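PDB 4Z6M: homoprotocatechuate 2,3-dioxygenase from Brevibacterium fuscum, which probably uses a bound iron(II) ion and molecular oxygen to cleave the aromatic ring of homoprotocatechuate. Local coordinates for residues G166-D180 with A191-L204. The protein carries 1 engineered substitution. Numbering follows the deposited sequence.
Sequences GRKYLEDLGFRVTED and AWMHRKGTVQDTAL. Engineered in segment 191-204: Gln200 (natural residue His).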
loop_
_atom_site.group_PDB
_atom_site.type_symbol
_atom_site.label_atom_id
_atom_site.label_comp_id
_atom_site.label_asym_id
_atom_site.label_seq_id
_atom_site.Cartn_x
_atom_site.Cartn_y
_atom_site.Cartn_z
ATOM N N GLY A 166 38.744 -2.346 6.197
ATOM C CA GLY A 166 37.730 -1.514 6.833
ATOM C C GLY A 166 36.768 -2.292 7.698
ATOM O O GLY A 166 36.379 -1.834 8.763
ATOM N N ARG A 167 36.367 -3.468 7.216
ATOM C CA ARG A 167 35.463 -4.334 7.974
ATOM C C ARG A 167 36.017 -4.701 9.348
ATOM O O ARG A 167 35.311 -4.608 10.340
ATOM C CB ARG A 167 35.132 -5.595 7.174
ATOM C CG ARG A 167 34.373 -6.658 7.949
ATOM C CD ARG A 167 34.429 -7.926 7.138
ATOM N NE ARG A 167 33.674 -9.016 7.729
ATOM C CZ ARG A 167 32.965 -9.881 6.998
ATOM N NH1 ARG A 167 32.892 -9.753 5.666
ATOM N NH2 ARG A 167 32.301 -10.837 7.591
ATOM N N LYS A 168 37.275 -5.117 9.403
ATOM C CA LYS A 168 37.899 -5.477 10.674
ATOM C C LYS A 168 37.887 -4.300 11.657
ATOM O O LYS A 168 37.545 -4.466 12.836
ATOM C CB LYS A 168 39.316 -5.978 10.430
ATOM C CG LYS A 168 39.925 -6.637 11.644
ATOM C CD LYS A 168 40.735 -5.685 12.481
ATOM C CE LYS A 168 41.758 -6.448 13.306
ATOM N NZ LYS A 168 42.203 -5.579 14.412
ATOM N N TYR A 169 38.222 -3.118 11.160
ATOM C CA TYR A 169 38.230 -1.910 11.977
ATOM C C TYR A 169 36.832 -1.600 12.533
ATOM O O TYR A 169 36.675 -1.335 13.715
ATOM C CB TYR A 169 38.833 -0.746 11.186
ATOM C CG TYR A 169 38.241 0.622 11.474
ATOM C CD1 TYR A 169 38.479 1.275 12.676
ATOM C CD2 TYR A 169 37.442 1.243 10.544
ATOM C CE1 TYR A 169 37.935 2.519 12.942
ATOM C CE2 TYR A 169 36.884 2.492 10.797
ATOM C CZ TYR A 169 37.145 3.116 11.989
ATOM O OH TYR A 169 36.609 4.348 12.240
ATOM N N LEU A 170 35.814 -1.692 11.679
ATOM C CA LEU A 170 34.441 -1.427 12.123
ATOM C C LEU A 170 33.945 -2.497 13.072
ATOM O O LEU A 170 33.200 -2.186 13.996
ATOM C CB LEU A 170 33.494 -1.234 10.937
ATOM C CG LEU A 170 33.701 0.064 10.143
ATOM C CD1 LEU A 170 32.837 0.073 8.901
ATOM C CD2 LEU A 170 33.443 1.318 10.961
ATOM N N GLU A 171 34.375 -3.750 12.894
ATOM C CA GLU A 171 34.011 -4.781 13.858
ATOM C C GLU A 171 34.612 -4.533 15.233
ATOM O O GLU A 171 33.937 -4.698 16.256
ATOM C CB GLU A 171 34.411 -6.165 13.336
ATOM C CG GLU A 171 33.550 -6.648 12.185
ATOM C CD GLU A 171 34.045 -7.963 11.621
ATOM O OE1 GLU A 171 35.281 -8.173 11.540
ATOM O OE2 GLU A 171 33.201 -8.789 11.287
ATOM N N ASP A 172 35.873 -4.116 15.257
ATOM C CA ASP A 172 36.525 -3.802 16.531
ATOM C C ASP A 172 35.790 -2.656 17.216
ATOM O O ASP A 172 35.668 -2.607 18.432
ATOM C CB ASP A 172 37.992 -3.412 16.292
ATOM C CG ASP A 172 38.890 -4.615 15.980
ATOM O OD1 ASP A 172 38.509 -5.764 16.240
ATOM O OD2 ASP A 172 40.009 -4.386 15.482
ATOM N N LEU A 173 35.285 -1.738 16.406
ATOM C CA LEU A 173 34.520 -0.596 16.906
ATOM C C LEU A 173 33.120 -0.956 17.398
ATOM O O LEU A 173 32.439 -0.125 18.013
ATOM C CB LEU A 173 34.464 0.451 15.800
ATOM C CG LEU A 173 33.880 1.831 16.043
ATOM C CD1 LEU A 173 34.615 2.530 17.181
ATOM C CD2 LEU A 173 33.947 2.606 14.744
ATOM N N GLY A 174 32.694 -2.189 17.118
ATOM C CA GLY A 174 31.462 -2.762 17.646
ATOM C C GLY A 174 30.379 -2.992 16.604
ATOM O O GLY A 174 29.318 -3.540 16.923
ATOM N N PHE A 175 30.612 -2.601 15.355
ATOM C CA PHE A 175 29.616 -2.888 14.298
ATOM C C PHE A 175 29.634 -4.382 13.992
ATOM O O PHE A 175 30.693 -5.007 14.031
ATOM C CB PHE A 175 29.908 -2.103 13.025
ATOM C CG PHE A 175 29.682 -0.614 13.156
ATOM C CD1 PHE A 175 30.643 0.203 13.703
ATOM C CD2 PHE A 175 28.525 -0.021 12.653
ATOM C CE1 PHE A 175 30.429 1.574 13.813
ATOM C CE2 PHE A 175 28.334 1.348 12.740
ATOM C CZ PHE A 175 29.289 2.143 13.323
ATOM N N ARG A 176 28.465 -4.948 13.720
ATOM C CA ARG A 176 28.337 -6.371 13.422
ATOM C C ARG A 176 27.940 -6.534 11.957
ATOM O O ARG A 176 26.960 -5.935 11.493
ATOM C CB ARG A 176 27.263 -6.987 14.337
ATOM C CG ARG A 176 27.473 -6.725 15.845
ATOM C CD ARG A 176 26.415 -5.780 16.461
ATOM N NE ARG A 176 26.424 -5.752 17.937
ATOM C CZ ARG A 176 25.653 -4.968 18.708
ATOM N NH1 ARG A 176 24.785 -4.097 18.178
ATOM N NH2 ARG A 176 25.751 -5.046 20.036
ATOM N N VAL A 177 28.705 -7.349 11.232
ATOM C CA VAL A 177 28.420 -7.570 9.820
ATOM C C VAL A 177 27.166 -8.402 9.681
ATOM O O VAL A 177 26.965 -9.378 10.401
ATOM C CB VAL A 177 29.611 -8.224 9.097
ATOM C CG1 VAL A 177 29.258 -8.611 7.669
ATOM C CG2 VAL A 177 30.783 -7.249 9.119
ATOM N N THR A 178 26.324 -7.981 8.759
ATOM C CA THR A 178 25.084 -8.678 8.449
ATOM C C THR A 178 25.180 -9.369 7.129
ATOM O O THR A 178 24.876 -10.542 7.051
ATOM C CB THR A 178 23.915 -7.679 8.482
ATOM O OG1 THR A 178 24.227 -6.565 7.639
ATOM C CG2 THR A 178 23.702 -7.218 9.879
ATOM N N GLU A 179 25.553 -8.653 6.078
ATOM C CA GLU A 179 25.683 -9.232 4.748
ATOM C C GLU A 179 26.953 -8.747 4.064
ATOM O O GLU A 179 27.504 -7.710 4.425
ATOM C CB GLU A 179 24.471 -8.873 3.892
ATOM C CG GLU A 179 23.144 -9.253 4.559
ATOM C CD GLU A 179 22.004 -9.475 3.586
ATOM O OE1 GLU A 179 22.274 -9.948 2.488
ATOM O OE2 GLU A 179 20.818 -9.200 3.931
ATOM N N ASP A 180 27.411 -9.498 3.072
ATOM C CA ASP A 180 28.560 -9.090 2.266
ATOM C C ASP A 180 28.496 -9.706 0.887
ATOM O O ASP A 180 27.648 -10.578 0.621
ATOM C CB ASP A 180 29.878 -9.347 2.997
ATOM C CG ASP A 180 30.229 -10.792 3.177
ATOM O OD1 ASP A 180 29.411 -11.686 3.003
ATOM O OD2 ASP A 180 31.368 -11.035 3.587
ATOM N N ALA A 191 30.432 -4.810 2.178
ATOM C CA ALA A 191 29.983 -5.348 3.447
ATOM C C ALA A 191 29.035 -4.359 4.111
ATOM O O ALA A 191 29.161 -3.149 3.925
ATOM C CB ALA A 191 31.157 -5.620 4.369
ATOM N N TRP A 192 28.085 -4.904 4.876
ATOM C CA TRP A 192 27.049 -4.144 5.576
ATOM C C TRP A 192 27.163 -4.434 7.057
ATOM O O TRP A 192 27.401 -5.553 7.423
ATOM C CB TRP A 192 25.676 -4.592 5.065
ATOM C CG TRP A 192 25.307 -4.102 3.697
ATOM C CD1 TRP A 192 24.401 -3.134 3.426
ATOM C CD2 TRP A 192 25.776 -4.574 2.420
ATOM N NE1 TRP A 192 24.280 -2.956 2.077
ATOM C CE2 TRP A 192 25.125 -3.818 1.439
ATOM C CE3 TRP A 192 26.669 -5.565 2.014
ATOM C CZ2 TRP A 192 25.347 -4.000 0.078
ATOM C CZ3 TRP A 192 26.864 -5.764 0.667
ATOM C CH2 TRP A 192 26.219 -4.967 -0.291
ATOM N N MET A 193 26.999 -3.427 7.909
ATOM C CA MET A 193 27.220 -3.660 9.333
ATOM C C MET A 193 26.411 -2.707 10.196
ATOM O O MET A 193 26.153 -1.576 9.814
ATOM C CB MET A 193 28.693 -3.571 9.697
ATOM C CG MET A 193 29.342 -2.284 9.275
ATOM S SD MET A 193 29.986 -2.256 7.569
ATOM C CE MET A 193 31.410 -3.353 7.777
ATOM N N HIS A 194 26.037 -3.166 11.374
ATOM C CA HIS A 194 25.034 -2.463 12.169
ATOM C C HIS A 194 25.385 -2.336 13.638
ATOM O O HIS A 194 26.164 -3.106 14.194
ATOM C CB HIS A 194 23.672 -3.157 12.056
ATOM C CG HIS A 194 23.496 -4.302 13.012
ATOM N ND1 HIS A 194 22.840 -4.150 14.206
ATOM C CD2 HIS A 194 23.913 -5.593 12.979
ATOM C CE1 HIS A 194 22.873 -5.278 14.879
ATOM N NE2 HIS A 194 23.486 -6.178 14.142
ATOM N N ARG A 195 24.733 -1.362 14.259
ATOM C CA ARG A 195 24.624 -1.233 15.703
ATOM C C ARG A 195 23.178 -1.326 16.161
ATOM O O ARG A 195 22.898 -2.056 17.117
ATOM C CB ARG A 195 25.246 0.079 16.192
ATOM C CG ARG A 195 26.767 0.088 16.093
ATOM C CD ARG A 195 27.452 -0.868 17.056
ATOM N NE ARG A 195 27.197 -0.531 18.443
ATOM C CZ ARG A 195 27.544 -1.268 19.482
ATOM N NH1 ARG A 195 28.174 -2.423 19.315
ATOM N NH2 ARG A 195 27.251 -0.850 20.697
ATOM N N LYS A 196 22.235 -0.661 15.478
ATOM C CA LYS A 196 20.848 -0.511 16.001
ATOM C C LYS A 196 19.825 -1.629 15.772
ATOM O O LYS A 196 18.668 -1.500 16.184
ATOM C CB LYS A 196 20.216 0.779 15.476
ATOM C CG LYS A 196 19.833 0.772 13.996
ATOM C CD LYS A 196 19.373 2.160 13.574
ATOM C CE LYS A 196 18.965 2.209 12.112
ATOM N NZ LYS A 196 20.113 1.850 11.249
ATOM N N GLY A 197 20.210 -2.707 15.118
ATOM C CA GLY A 197 19.296 -3.854 14.976
ATOM C C GLY A 197 18.485 -3.850 13.691
ATOM O O GLY A 197 17.478 -4.542 13.582
ATOM N N THR A 198 18.970 -3.096 12.716
ATOM C CA THR A 198 18.568 -3.191 11.323
ATOM C C THR A 198 19.769 -3.709 10.528
ATOM O O THR A 198 20.822 -4.010 11.081
ATOM C CB THR A 198 18.094 -1.830 10.771
ATOM O OG1 THR A 198 19.199 -0.927 10.692
ATOM C CG2 THR A 198 16.987 -1.211 11.630
ATOM N N VAL A 199 19.638 -3.836 9.223
ATOM C CA VAL A 199 20.713 -4.437 8.433
ATOM C C VAL A 199 22.013 -3.624 8.511
ATOM O O VAL A 199 23.107 -4.193 8.463
ATOM C CB VAL A 199 20.267 -4.699 6.999
ATOM C CG1 VAL A 199 21.411 -5.094 6.096
ATOM C CG2 VAL A 199 19.202 -5.792 7.021
ATOM N N GLN A 200 21.900 -2.297 8.639
ATOM C CA GLN A 200 23.054 -1.452 8.533
ATOM C C GLN A 200 22.864 -0.112 9.257
ATOM O O GLN A 200 21.783 0.469 9.274
ATOM C CB GLN A 200 23.396 -1.227 7.060
ATOM C CG GLN A 200 22.188 -0.753 6.274
ATOM C CD GLN A 200 22.434 -0.693 4.803
ATOM O OE1 GLN A 200 23.504 -0.261 4.359
ATOM N NE2 GLN A 200 21.450 -1.121 4.013
ATOM N N ASP A 201 23.975 0.356 9.829
ATOM C CA ASP A 201 24.177 1.765 10.164
ATOM C C ASP A 201 25.219 2.422 9.288
ATOM O O ASP A 201 25.105 3.609 8.962
ATOM C CB ASP A 201 24.561 1.944 11.635
ATOM C CG ASP A 201 23.364 1.793 12.547
ATOM O OD1 ASP A 201 22.506 2.746 12.547
ATOM O OD2 ASP A 201 23.270 0.741 13.244
ATOM N N THR A 202 26.234 1.640 8.905
ATOM C CA THR A 202 27.095 2.044 7.824
ATOM C C THR A 202 27.427 0.810 7.011
ATOM O O THR A 202 27.060 -0.310 7.369
ATOM C CB THR A 202 28.333 2.851 8.285
ATOM O OG1 THR A 202 28.852 3.547 7.144
ATOM C CG2 THR A 202 29.382 1.965 8.939
ATOM N N ALA A 203 28.023 1.046 5.865
ATOM C CA ALA A 203 28.287 -0.021 4.916
ATOM C C ALA A 203 29.502 0.409 4.118
ATOM O O ALA A 203 29.782 1.598 3.992
ATOM C CB ALA A 203 27.083 -0.267 4.014
ATOM N N LEU A 204 30.200 -0.577 3.571
ATOM C CA LEU A 204 31.411 -0.340 2.789
ATOM C C LEU A 204 31.181 -0.885 1.383
ATOM O O LEU A 204 30.773 -2.042 1.194
ATOM C CB LEU A 204 32.610 -1.034 3.411
ATOM C CG LEU A 204 32.979 -0.667 4.845
ATOM C CD1 LEU A 204 34.175 -1.492 5.294
ATOM C CD2 LEU A 204 33.219 0.834 4.986
#
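Arg195 sets its CG anti to the carbonyl carbon (chi1 -71°), which lays that carbon over one face of the Phe175 ring; further bends at chi2 and chi3 carry the guanidinium round to the end of the helix. There NH1 reaches Gly174 O at 2.9 Å, nearly in the guanidinium plane but from above the carbonyl plane. Arg176 bends at chi2 and stacks its own guanidinium on that of Arg195, the planes 17° apart. Arg195 NE also bonds to Ile15 O and NH2 forms a salt bridge with Asp14, whose charge probably offsets the two like charges. On its way out, Arg176 CD passes over a face of the His194 imidazole, 4.1 Å from the ring centroid.

Strands 176-180 and 191-194 are tied antiparallel. Arg176 and His194 form a hydrogen-bonded pair, with Arg176 N giving a straight bond to His194 O, and Thr178 N adds a bond to Trp192 O. Thr178 OG1 turns instead to the loop after strand 191-194, meeting Val199 O at 2.7 Å in the carbonyl plane.

Arg176 and His194 share one face of the sheet; on the other, with Val177, Met193 curls toward the helix. Its CG packs on Phe175 CB at 3.8 Å, and its CE lies 3.9 Å from Leu170 CD1. Leu204 CD1 meets the helix backbone at Arg167 N, and Thr202 CG2 touches both Leu170 CD1 and Phe175 CE2. Asp201 and Thr202 both face Met193, a classic beta bulge.

A Schellman motif at Gly174 ends the helix and leads into the hairpin. Helix packed on sheet in this way is characteristic of the beta-alpha-beta-beta-beta module of the glyoxalase/dioxygenase superfamily; its strand 152-160 carries the iron ligand His155, while His214 and Glu267 come from strands 211-218 and 265-270 of the same mixed sheet.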